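Local coordinates for protein 6-aminohexanoate-dimer hydrolase (Bacillus anthracis, PDB 4GB7) that probably hydrolyses 6-aminohexanoate oligomers such as the linear dimer, using a serine beta-lactamase-like fold, at residues A[130-135]-A[306-311]; A[170-175]-A[233-238]; A[150-155]-A[328-333]; A[84-89]-A[411-416]. All blocks are in the same frame, centred on the assembly; numbering follows the deposited sequence. Where two conformers were deposited one is given.

Contact 1: A[130-135]-A[306-311]; sequences YNESEP and TARDMA
Thr306 presses its methyl against the turn of 130-135: CG2 lies 3.4 Å from Ser133 O, and CB lies 3.6 Å from Glu132 O. Next to it, Arg308 reaches back from the first turn of the helix. In one of the two conformers of Glu132, Arg308 NH2 donates to Glu132 OE2 at 2.7 Å, a nearly straight salt bridge. OE2 uses its anti lone pair and lies close to the guanidinium plane, though the carboxylate is turned 62° against it. Glu124 also pairs with NH2, and Glu284 holds NE, so the guanidinium has carboxylate partners besides Glu132.

Two waters bridge the turn and the helix. One accepts from Ala307 N at 2.8 Å and donates to both Glu132 O and Tyr130 OH. The other accepts from Arg308 N at 3.0 Å, donates to Glu132 O, and sits over a face of the guanidinium. This is the start of helix 307-318, which packs through Ala307 on strands 110-117 and 387-393 of the five-stranded sheet of the beta-lactamase fold. Thr306 is its N-cap: with chi1 at 74°, OG1 lies between the backbone N and the carbonyl carbon and takes Asp309 N at 3.3 Å.

The turn itself is braced by Tyr130, whose OH donates to Glu134 O at 2.6 Å, close to the line of the carbonyl, and whose ring meets His136 edge-to-face. Asn131 OD1 accepts from Ser133 N at 2.8 Å, an Asx turn within the type I turn from Asn131 to Glu134.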
# COMPACT_ATOMS: atom_id res chain seq x y z
N TYR A 130 15.84 -2.29 12.98
CA TYR A 130 14.52 -2.85 12.69
C TYR A 130 14.58 -4.40 12.58
O TYR A 130 15.41 -4.97 11.84
CB TYR A 130 13.94 -2.24 11.43
CG TYR A 130 12.71 -2.96 10.91
CD1 TYR A 130 11.57 -3.08 11.69
CD2 TYR A 130 12.71 -3.55 9.64
CE1 TYR A 130 10.44 -3.68 11.19
CE2 TYR A 130 11.58 -4.18 9.15
CZ TYR A 130 10.49 -4.27 9.92
OH TYR A 130 9.41 -4.96 9.40
N ASN A 131 13.64 -5.06 13.28
CA ASN A 131 13.56 -6.52 13.35
C ASN A 131 12.78 -7.04 12.15
O ASN A 131 11.60 -6.71 11.97
CB ASN A 131 12.86 -6.92 14.69
CG ASN A 131 12.74 -8.45 14.90
OD1 ASN A 131 12.74 -9.23 13.97
ND2 ASN A 131 12.61 -8.86 16.18
N GLU A 132 13.45 -7.86 11.35
CA GLU A 132 12.88 -8.41 10.12
C GLU A 132 11.56 -9.13 10.32
O GLU A 132 10.75 -9.26 9.36
CB GLU A 132 13.85 -9.38 9.46
CG GLU A 132 14.32 -10.54 10.34
CD GLU A 132 15.58 -11.19 9.80
OE1 GLU A 132 16.65 -11.00 10.40
OE2 GLU A 132 15.51 -11.88 8.76
N SER A 133 11.33 -9.60 11.53
CA SER A 133 10.12 -10.42 11.78
C SER A 133 8.95 -9.63 12.40
O SER A 133 7.89 -10.21 12.67
CB SER A 133 10.46 -11.64 12.66
OG SER A 133 11.36 -12.54 12.00
N GLU A 134 9.15 -8.34 12.61
CA GLU A 134 8.10 -7.47 13.21
C GLU A 134 7.40 -6.69 12.12
O GLU A 134 8.03 -6.15 11.25
CB GLU A 134 8.66 -6.51 14.24
CG GLU A 134 9.14 -7.19 15.51
CD GLU A 134 8.03 -7.80 16.37
OE1 GLU A 134 6.87 -7.33 16.39
OE2 GLU A 134 8.29 -8.80 17.04
N PRO A 135 6.07 -6.67 12.14
CA PRO A 135 5.43 -5.92 11.07
C PRO A 135 5.81 -4.43 11.01
O PRO A 135 5.94 -3.76 12.05
CB PRO A 135 3.94 -6.14 11.37
CG PRO A 135 3.90 -7.47 12.07
CD PRO A 135 5.11 -7.46 12.93
N THR A 306 5.46 -7.95 7.52
CA THR A 306 6.92 -8.07 7.34
C THR A 306 7.31 -8.01 5.85
O THR A 306 6.48 -8.20 4.94
CB THR A 306 7.49 -9.38 7.93
OG1 THR A 306 7.13 -10.47 7.09
CG2 THR A 306 7.08 -9.60 9.39
N ALA A 307 8.56 -7.67 5.59
CA ALA A 307 9.04 -7.44 4.23
C ALA A 307 9.02 -8.71 3.38
O ALA A 307 8.60 -8.67 2.20
CB ALA A 307 10.45 -6.82 4.22
N ARG A 308 9.50 -9.82 3.95
CA ARG A 308 9.46 -11.08 3.23
C ARG A 308 8.02 -11.50 2.97
O ARG A 308 7.76 -12.08 1.93
CB ARG A 308 10.19 -12.19 3.97
CG ARG A 308 11.69 -12.02 3.82
CD ARG A 308 12.49 -13.27 4.22
NE ARG A 308 12.23 -13.67 5.58
CZ ARG A 308 12.89 -13.26 6.66
NH1 ARG A 308 12.52 -13.71 7.85
NH2 ARG A 308 13.92 -12.41 6.59
N ASP A 309 7.12 -11.23 3.90
CA ASP A 309 5.74 -11.61 3.67
C ASP A 309 5.14 -10.79 2.53
O ASP A 309 4.39 -11.32 1.70
CB ASP A 309 4.89 -11.50 4.95
CG ASP A 309 5.14 -12.70 5.91
OD1 ASP A 309 5.73 -13.71 5.44
OD2 ASP A 309 4.70 -12.68 7.07
N MSE A 310 5.44 -9.51 2.48
CA MSE A 310 5.02 -8.69 1.35
C MSE A 310 5.63 -9.18 0.05
O MSE A 310 4.98 -9.16 -0.97
CB MSE A 310 5.37 -7.24 1.52
CG MSE A 310 4.52 -6.55 2.50
SE MSE A 310 2.62 -6.59 2.00
CE MSE A 310 2.75 -6.59 0.07
N ALA A 311 6.86 -9.68 0.10
CA ALA A 311 7.49 -10.26 -1.08
C ALA A 311 6.76 -11.52 -1.57
O ALA A 311 6.66 -11.76 -2.77
CB ALA A 311 8.93 -10.56 -0.79
O HOH W 1 10.27 -7.01 7.73
O HOH W 2 11.08 -10.00 6.55

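Contact 2: A[170-175]-A[233-238]; sequences KELKNT and MLQEAK
Gln235 and Glu171 supply the one direct hydrogen bond between the segments: Gln235 NE2 donates to Glu171 O at 2.8 Å, with an angle of 171° at the hydrogen. The acceptor lies in the amide plane of Gln235, yet the donor comes in above the plane of the Glu171 carbonyl, 62° out of it, rather than on a lone pair. A bend at chi2 (-66°) folds the glutamine chain so that its amide lies across the gap.

Waters add further polar links. One is close enough to Gln235 OE1 (2.7 Å) and Glu171 O to donate to them, but it cannot serve every acceptor round it at once, so these bonds are not all certain. Another donates to Thr175 OG1 and to Leu234 O, the latter at 2.8 Å, and so ties the loop to helix 230-235.

Within the loop, Leu172 O accepts from Thr175 N and, at 2.8 Å, from Thr175 OG1, both on the same face of its plane; this closes the type II turn from Leu172 to Thr175. Thr175 also N-caps helix 176-179, with Gly178 N giving a weak bond to OG1.

Van der Waals contact is modest. The one apolar pair is Leu172 CD2 with Leu234 CB at 4.3 Å; methyls also touch the amide, Leu172 CD2 3.9 Å from Gln235 NE2 and Thr175 CG2 3.8 Å from Gln235 OE1. Thr256 of helix 251-265 lies against both leucines, and Trp259 against Leu234.

The bond to Glu171 O settles which end of the Gln235 amide is nitrogen, and the two surface elements are joined mainly by polar bridges beside a small leucine pair.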
# COMPACT_ATOMS: atom_id res chain seq x y z
N LYS A 170 -26.21 1.29 2.12
CA LYS A 170 -27.35 2.19 2.06
C LYS A 170 -27.09 3.48 2.84
O LYS A 170 -27.66 4.52 2.50
CB LYS A 170 -28.60 1.49 2.55
CG LYS A 170 -28.61 1.09 4.01
CD LYS A 170 -29.76 0.11 4.26
CE LYS A 170 -30.23 0.13 5.69
NZ LYS A 170 -31.54 -0.58 5.71
N GLU A 171 -26.23 3.42 3.85
CA GLU A 171 -25.79 4.62 4.59
C GLU A 171 -25.15 5.69 3.73
O GLU A 171 -25.15 6.88 4.13
CB GLU A 171 -24.80 4.24 5.71
CG GLU A 171 -25.38 3.32 6.77
CD GLU A 171 -25.16 1.85 6.47
OE1 GLU A 171 -25.02 1.47 5.30
OE2 GLU A 171 -25.16 1.06 7.44
N LEU A 172 -24.63 5.30 2.56
CA LEU A 172 -23.97 6.23 1.64
C LEU A 172 -24.88 6.71 0.51
O LEU A 172 -24.42 7.42 -0.41
CB LEU A 172 -22.71 5.59 1.05
CG LEU A 172 -21.48 5.49 1.96
CD1 LEU A 172 -20.33 4.85 1.23
CD2 LEU A 172 -21.10 6.87 2.50
N LYS A 173 -26.16 6.34 0.56
CA LYS A 173 -27.05 6.69 -0.54
C LYS A 173 -27.04 8.19 -0.87
O LYS A 173 -27.23 9.07 -0.03
CB LYS A 173 -28.48 6.18 -0.26
CG LYS A 173 -29.46 6.24 -1.44
CD LYS A 173 -29.36 5.00 -2.31
CE LYS A 173 -30.47 4.92 -3.37
NZ LYS A 173 -30.45 3.65 -4.16
N ASN A 174 -26.79 8.45 -2.15
CA ASN A 174 -26.80 9.79 -2.74
C ASN A 174 -25.67 10.69 -2.25
O ASN A 174 -25.70 11.88 -2.49
CB ASN A 174 -28.18 10.49 -2.58
CG ASN A 174 -29.28 9.78 -3.33
OD1 ASN A 174 -29.04 9.23 -4.42
ND2 ASN A 174 -30.49 9.79 -2.76
N THR A 175 -24.65 10.11 -1.60
CA THR A 175 -23.43 10.85 -1.21
C THR A 175 -22.36 10.66 -2.26
O THR A 175 -22.48 9.79 -3.08
CB THR A 175 -22.89 10.44 0.18
OG1 THR A 175 -22.28 9.14 0.10
CG2 THR A 175 -24.01 10.46 1.23
N MSE A 233 -16.00 10.12 8.20
CA MSE A 233 -15.23 10.84 7.19
C MSE A 233 -15.87 10.70 5.82
O MSE A 233 -15.95 11.64 5.07
CB MSE A 233 -13.77 10.36 7.19
CG MSE A 233 -12.88 11.05 6.14
SE MSE A 233 -11.18 10.22 5.86
CE MSE A 233 -11.85 8.69 4.85
N LEU A 234 -16.30 9.48 5.50
CA LEU A 234 -16.90 9.23 4.19
C LEU A 234 -18.18 10.03 4.05
O LEU A 234 -18.48 10.50 2.95
CB LEU A 234 -17.18 7.75 4.03
CG LEU A 234 -15.94 6.84 4.07
CD1 LEU A 234 -16.36 5.37 3.91
CD2 LEU A 234 -14.82 7.25 3.10
N GLN A 235 -18.89 10.24 5.16
CA GLN A 235 -20.16 10.95 5.16
C GLN A 235 -19.94 12.47 5.01
O GLN A 235 -20.85 13.20 4.58
CB GLN A 235 -20.96 10.68 6.45
CG GLN A 235 -21.51 9.28 6.64
CD GLN A 235 -22.57 8.89 5.65
OE1 GLN A 235 -22.89 9.66 4.72
NE2 GLN A 235 -23.09 7.66 5.79
N GLU A 236 -18.74 12.93 5.34
CA GLU A 236 -18.37 14.34 5.18
C GLU A 236 -17.89 14.71 3.76
O GLU A 236 -17.62 15.89 3.49
CB GLU A 236 -17.24 14.71 6.17
CG GLU A 236 -17.66 14.76 7.63
CD GLU A 236 -16.70 15.55 8.49
OE1 GLU A 236 -15.56 15.83 8.05
OE2 GLU A 236 -17.08 15.88 9.62
N ALA A 237 -17.75 13.72 2.87
CA ALA A 237 -17.21 13.93 1.52
C ALA A 237 -18.04 14.93 0.75
O ALA A 237 -19.28 14.85 0.77
CB ALA A 237 -17.13 12.62 0.74
N LYS A 238 -17.34 15.85 0.10
CA LYS A 238 -17.96 16.82 -0.79
C LYS A 238 -17.40 16.61 -2.20
O LYS A 238 -16.16 16.66 -2.42
CB LYS A 238 -17.70 18.25 -0.33
CG LYS A 238 -18.40 19.29 -1.18
CD LYS A 238 -17.87 20.70 -0.95
CE LYS A 238 -17.94 21.53 -2.23
NZ LYS A 238 -17.16 20.93 -3.35
O HOH W 3 -25.61 9.94 4.43
O HOH W 4 -19.71 9.88 0.47

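Contact 3: A[150-155]-A[328-333]; sequences IQSLAE and ILPSSI
Glu155 OE2 is gripped from two sides. Ser332 OG donates to it across the contact at 2.5 Å, on the syn side, and Gln151 NE2, one turn back on the same helix, donates to it at 3.0 Å on the anti side. Both donors lie slightly out of the carboxylate plane, and together they fix its rotation. In Ser332 a chi1 of 70° swings the hydroxyl toward the carboxylate. The other oxygen, Glu155 OE1, takes a water at 2.7 Å that in turn accepts from Ser332 N. The carboxylate thus lies at the N-terminal side of helix 332-338, whose dipole would probably favour the negative charge.

Beside these bonds the ring of Pro330 wedges against helix 143-155. Its CB lies 3.4 Å from Glu155 OE1, and its CD lies 3.3 Å from Ser152 OG, a hydroxyl bonded to Ala148 O. The side chains of Gln151 and Ile333 run past each other in opposite directions, CG to CG1 at 4.0 Å.

Helix 251-265 packs on Ile150 and Leu153, helix 269-278 touches both segments, Ser152 by Arg276 and Leu329 by Ile277, and Leu329 and Ile333 rest on helix 307-318.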
# COMPACT_ATOMS: atom_id res chain seq x y z
N ILE A 150 -11.95 -7.09 -3.63
CA ILE A 150 -13.05 -6.61 -4.48
C ILE A 150 -13.15 -7.38 -5.80
O ILE A 150 -14.25 -7.84 -6.22
CB ILE A 150 -12.94 -5.10 -4.77
CG1 ILE A 150 -13.32 -4.30 -3.50
CG2 ILE A 150 -13.86 -4.71 -5.94
CD1 ILE A 150 -14.78 -4.33 -3.03
N GLN A 151 -12.01 -7.58 -6.43
CA GLN A 151 -11.95 -8.32 -7.71
C GLN A 151 -12.43 -9.76 -7.52
O GLN A 151 -13.20 -10.28 -8.36
CB GLN A 151 -10.56 -8.31 -8.31
CG GLN A 151 -10.51 -8.69 -9.79
CD GLN A 151 -11.27 -7.70 -10.65
OE1 GLN A 151 -11.12 -6.47 -10.49
NE2 GLN A 151 -12.13 -8.20 -11.52
N SER A 152 -12.01 -10.38 -6.42
CA SER A 152 -12.43 -11.77 -6.10
C SER A 152 -13.95 -11.81 -5.92
O SER A 152 -14.60 -12.68 -6.48
CB SER A 152 -11.75 -12.30 -4.83
OG SER A 152 -10.35 -12.21 -4.98
N LEU A 153 -14.50 -10.90 -5.13
CA LEU A 153 -15.95 -10.89 -4.91
C LEU A 153 -16.74 -10.66 -6.17
O LEU A 153 -17.85 -11.26 -6.37
CB LEU A 153 -16.31 -9.87 -3.83
CG LEU A 153 -15.89 -10.16 -2.39
CD1 LEU A 153 -16.00 -8.88 -1.58
CD2 LEU A 153 -16.74 -11.24 -1.78
N ALA A 154 -16.20 -9.80 -7.04
CA ALA A 154 -16.88 -9.48 -8.31
C ALA A 154 -16.92 -10.72 -9.21
O ALA A 154 -18.00 -11.13 -9.75
CB ALA A 154 -16.21 -8.30 -9.00
N GLU A 155 -15.79 -11.40 -9.30
CA GLU A 155 -15.71 -12.67 -10.04
C GLU A 155 -16.51 -13.86 -9.44
O GLU A 155 -16.85 -14.81 -10.15
CB GLU A 155 -14.24 -12.97 -10.36
CG GLU A 155 -13.68 -11.84 -11.26
CD GLU A 155 -12.32 -12.09 -11.89
OE1 GLU A 155 -11.86 -13.25 -11.98
OE2 GLU A 155 -11.71 -11.10 -12.32
N ILE A 328 -5.35 -18.52 -6.01
CA ILE A 328 -5.61 -17.79 -4.78
C ILE A 328 -6.36 -16.49 -5.05
O ILE A 328 -7.32 -16.16 -4.30
CB ILE A 328 -4.30 -17.48 -4.02
CG1 ILE A 328 -3.51 -18.76 -3.81
CG2 ILE A 328 -4.62 -16.80 -2.69
CD1 ILE A 328 -4.20 -19.87 -3.11
N LEU A 329 -5.92 -15.77 -6.07
CA LEU A 329 -6.54 -14.54 -6.49
C LEU A 329 -6.77 -14.58 -7.99
O LEU A 329 -6.12 -15.28 -8.70
CB LEU A 329 -5.60 -13.38 -6.12
CG LEU A 329 -5.52 -13.02 -4.63
CD1 LEU A 329 -4.48 -11.93 -4.45
CD2 LEU A 329 -6.85 -12.63 -4.04
N PRO A 330 -7.77 -13.82 -8.47
CA PRO A 330 -8.06 -13.81 -9.89
C PRO A 330 -6.83 -13.47 -10.75
O PRO A 330 -6.09 -12.50 -10.47
CB PRO A 330 -9.15 -12.74 -10.02
CG PRO A 330 -9.75 -12.66 -8.67
CD PRO A 330 -8.66 -12.95 -7.71
N SER A 331 -6.65 -14.26 -11.81
CA SER A 331 -5.59 -13.98 -12.77
C SER A 331 -5.86 -12.63 -13.49
O SER A 331 -4.97 -12.01 -14.02
CB SER A 331 -5.46 -15.12 -13.78
OG SER A 331 -6.67 -15.24 -14.51
N SER A 332 -7.10 -12.19 -13.51
CA SER A 332 -7.43 -10.90 -14.14
C SER A 332 -6.70 -9.69 -13.53
O SER A 332 -6.52 -8.69 -14.22
CB SER A 332 -8.93 -10.63 -14.08
OG SER A 332 -9.36 -10.36 -12.75
N ILE A 333 -6.29 -9.78 -12.24
CA ILE A 333 -5.72 -8.63 -11.56
C ILE A 333 -4.51 -8.19 -12.32
O ILE A 333 -4.41 -7.05 -12.77
CB ILE A 333 -5.36 -8.87 -10.07
CG1 ILE A 333 -6.62 -9.15 -9.26
CG2 ILE A 333 -4.65 -7.64 -9.46
CD1 ILE A 333 -6.41 -9.75 -7.88
O HOH W 5 -9.57 -13.85 -13.34

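Contact 4: A[84-89]-A[411-416]; sequences QNLDDF and IDIAHH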
# COMPACT_ATOMS: atom_id res chain seq x y z
N GLN A 84 22.86 -12.76 -3.64
CA GLN A 84 23.91 -11.94 -4.21
C GLN A 84 24.05 -10.70 -3.35
O GLN A 84 23.08 -10.05 -3.04
CB GLN A 84 23.60 -11.52 -5.61
CG GLN A 84 23.56 -12.63 -6.63
CD GLN A 84 23.34 -12.05 -8.02
OE1 GLN A 84 24.07 -11.15 -8.46
NE2 GLN A 84 22.30 -12.52 -8.69
N ASN A 85 25.28 -10.36 -2.98
CA ASN A 85 25.46 -9.20 -2.13
C ASN A 85 25.47 -7.95 -3.01
O ASN A 85 26.45 -7.69 -3.73
CB ASN A 85 26.77 -9.26 -1.34
CG ASN A 85 26.84 -8.18 -0.30
OD1 ASN A 85 26.10 -7.21 -0.39
ND2 ASN A 85 27.70 -8.33 0.71
N LEU A 86 24.38 -7.18 -2.91
CA LEU A 86 24.23 -5.93 -3.68
C LEU A 86 24.67 -4.69 -2.90
O LEU A 86 24.36 -3.58 -3.32
CB LEU A 86 22.78 -5.75 -4.12
CG LEU A 86 22.29 -6.91 -5.01
CD1 LEU A 86 20.83 -6.70 -5.36
CD2 LEU A 86 23.08 -7.13 -6.32
N ASP A 87 25.38 -4.85 -1.79
CA ASP A 87 25.65 -3.69 -0.95
C ASP A 87 26.36 -2.59 -1.76
O ASP A 87 26.12 -1.40 -1.52
CB ASP A 87 26.56 -4.03 0.21
CG ASP A 87 25.89 -4.80 1.30
OD1 ASP A 87 24.64 -4.84 1.35
OD2 ASP A 87 26.66 -5.39 2.12
N ASP A 88 27.26 -2.98 -2.65
CA ASP A 88 28.11 -2.01 -3.37
C ASP A 88 27.66 -1.85 -4.80
O ASP A 88 28.36 -1.27 -5.62
CB ASP A 88 29.59 -2.42 -3.29
CG ASP A 88 30.14 -2.38 -1.87
OD1 ASP A 88 29.96 -1.34 -1.21
OD2 ASP A 88 30.76 -3.38 -1.41
N PHE A 89 26.43 -2.30 -5.09
CA PHE A 89 25.83 -2.03 -6.37
C PHE A 89 25.76 -0.50 -6.60
O PHE A 89 25.31 0.27 -5.72
CB PHE A 89 24.46 -2.65 -6.46
CG PHE A 89 23.82 -2.47 -7.81
CD1 PHE A 89 24.19 -3.29 -8.86
CD2 PHE A 89 22.89 -1.46 -8.05
CE1 PHE A 89 23.59 -3.16 -10.09
CE2 PHE A 89 22.32 -1.33 -9.29
CZ PHE A 89 22.68 -2.17 -10.31
N ILE A 411 15.09 -0.67 -12.05
CA ILE A 411 15.40 -1.09 -13.41
C ILE A 411 16.85 -1.56 -13.53
O ILE A 411 17.13 -2.64 -14.09
CB ILE A 411 15.09 0.03 -14.44
CG1 ILE A 411 13.60 0.43 -14.40
CG2 ILE A 411 15.50 -0.48 -15.84
CD1 ILE A 411 13.22 1.65 -15.23
N ASP A 412 17.80 -0.79 -13.01
CA ASP A 412 19.17 -1.21 -13.03
C ASP A 412 19.45 -2.50 -12.28
O ASP A 412 20.24 -3.34 -12.77
CB ASP A 412 20.07 -0.11 -12.51
CG ASP A 412 20.16 1.09 -13.47
OD1 ASP A 412 19.86 0.97 -14.70
OD2 ASP A 412 20.58 2.15 -12.97
N ILE A 413 18.82 -2.67 -11.12
CA ILE A 413 18.94 -3.94 -10.41
C ILE A 413 18.42 -5.11 -11.26
O ILE A 413 19.08 -6.13 -11.38
CB ILE A 413 18.27 -3.92 -9.01
CG1 ILE A 413 18.98 -2.95 -8.09
CG2 ILE A 413 18.21 -5.37 -8.44
CD1 ILE A 413 18.20 -2.62 -6.83
N ALA A 414 17.22 -4.97 -11.82
CA ALA A 414 16.67 -6.00 -12.69
C ALA A 414 17.66 -6.37 -13.83
O ALA A 414 17.88 -7.54 -14.14
CB ALA A 414 15.33 -5.52 -13.28
N HIS A 415 18.20 -5.37 -14.51
CA HIS A 415 19.05 -5.66 -15.67
C HIS A 415 20.35 -6.34 -15.21
O HIS A 415 20.89 -7.18 -15.91
CB HIS A 415 19.38 -4.37 -16.41
CG HIS A 415 18.20 -3.79 -17.12
ND1 HIS A 415 18.24 -2.60 -17.76
CD2 HIS A 415 16.88 -4.25 -17.24
CE1 HIS A 415 17.02 -2.36 -18.30
NE2 HIS A 415 16.20 -3.36 -17.96
N HIS A 416 20.86 -5.96 -14.05
CA HIS A 416 22.00 -6.64 -13.44
C HIS A 416 21.74 -8.10 -13.14
O HIS A 416 22.55 -8.97 -13.49
CB HIS A 416 22.44 -5.90 -12.21
CG HIS A 416 23.52 -6.58 -11.44
ND1 HIS A 416 24.82 -6.51 -11.80
CD2 HIS A 416 23.47 -7.34 -10.30
CE1 HIS A 416 25.56 -7.20 -10.92
NE2 HIS A 416 24.73 -7.71 -10.00
O HOH W 6 23.66 -11.03 -11.58
O HOH W 7 25.81 -9.04 -7.88
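Gln84 and His416 face each other across two waters. One lies 2.8 Å from Gln84 OE1, to which it donates, and 2.7 Å from His416 NE2, at the edge of the imidazole in its plane. The second donates to Gln84 OE1 and His416 O and sits over one face of the same ring. Gln84 is itself held to strand 120-126 by backbone bonds with Val122.

Leu86 points toward the helix. Its side chain and that of His416 run past each other in opposite directions, CD2 to CD2 at 4.0 Å, and Leu86 CD1 meets Ile413 CG2 at 4.3 Å. Leu86 also opens a type I turn that ends at Phe89, and Asp87 within it is tied to Arg125 and Tyr123.

Phe89 carries most of the contact from this side. With CG anti to the backbone N (chi1 -176°), the ring extends to the helix and its edge meets the face of His416 in a T-shaped stack, centroids 5.2 Å apart and planes at 63°. The imidazole is therefore sandwiched between Phe89 and a water. Farther round the phenyl, CE2 touches Ile413 CG1 at 3.9 Å, while CZ meets Asp412 O at 3.7 Å and Asp412 CB lies at the ring edge in plane.

The helix involved, 402-417, is the C-terminal helix that packs on the antiparallel sheet in serine beta-lactamase-like folds; here it rests on strand 377-382, and the loop leading into strand 90-92 lies against its flank.

Contacts 1, 2 and 3 all join parts of the beta-lactamase-like domain, and contact 4 joins the loop leading into strand 90-92 to the C-terminal helix. Contacts 1 and 4 each have a helix packed on the five-stranded sheet, their centres about 21 Å apart; contact 2 sits at the other side of the chain's centre, about 36 Å from contact 1 and about 47 Å from contact 4. Contact 3 is intermediate, about 25 Å from contact 1 and 26 Å from contact 2 by centres, and packs on helix 307-318, whose start belongs to contact 1. Its helix 143-155 starts at Lys143 of a probable Ser140/Lys143 SxxK motif, with Tyr249 as the likely third member; contact 3 uses the opposite end of that helix.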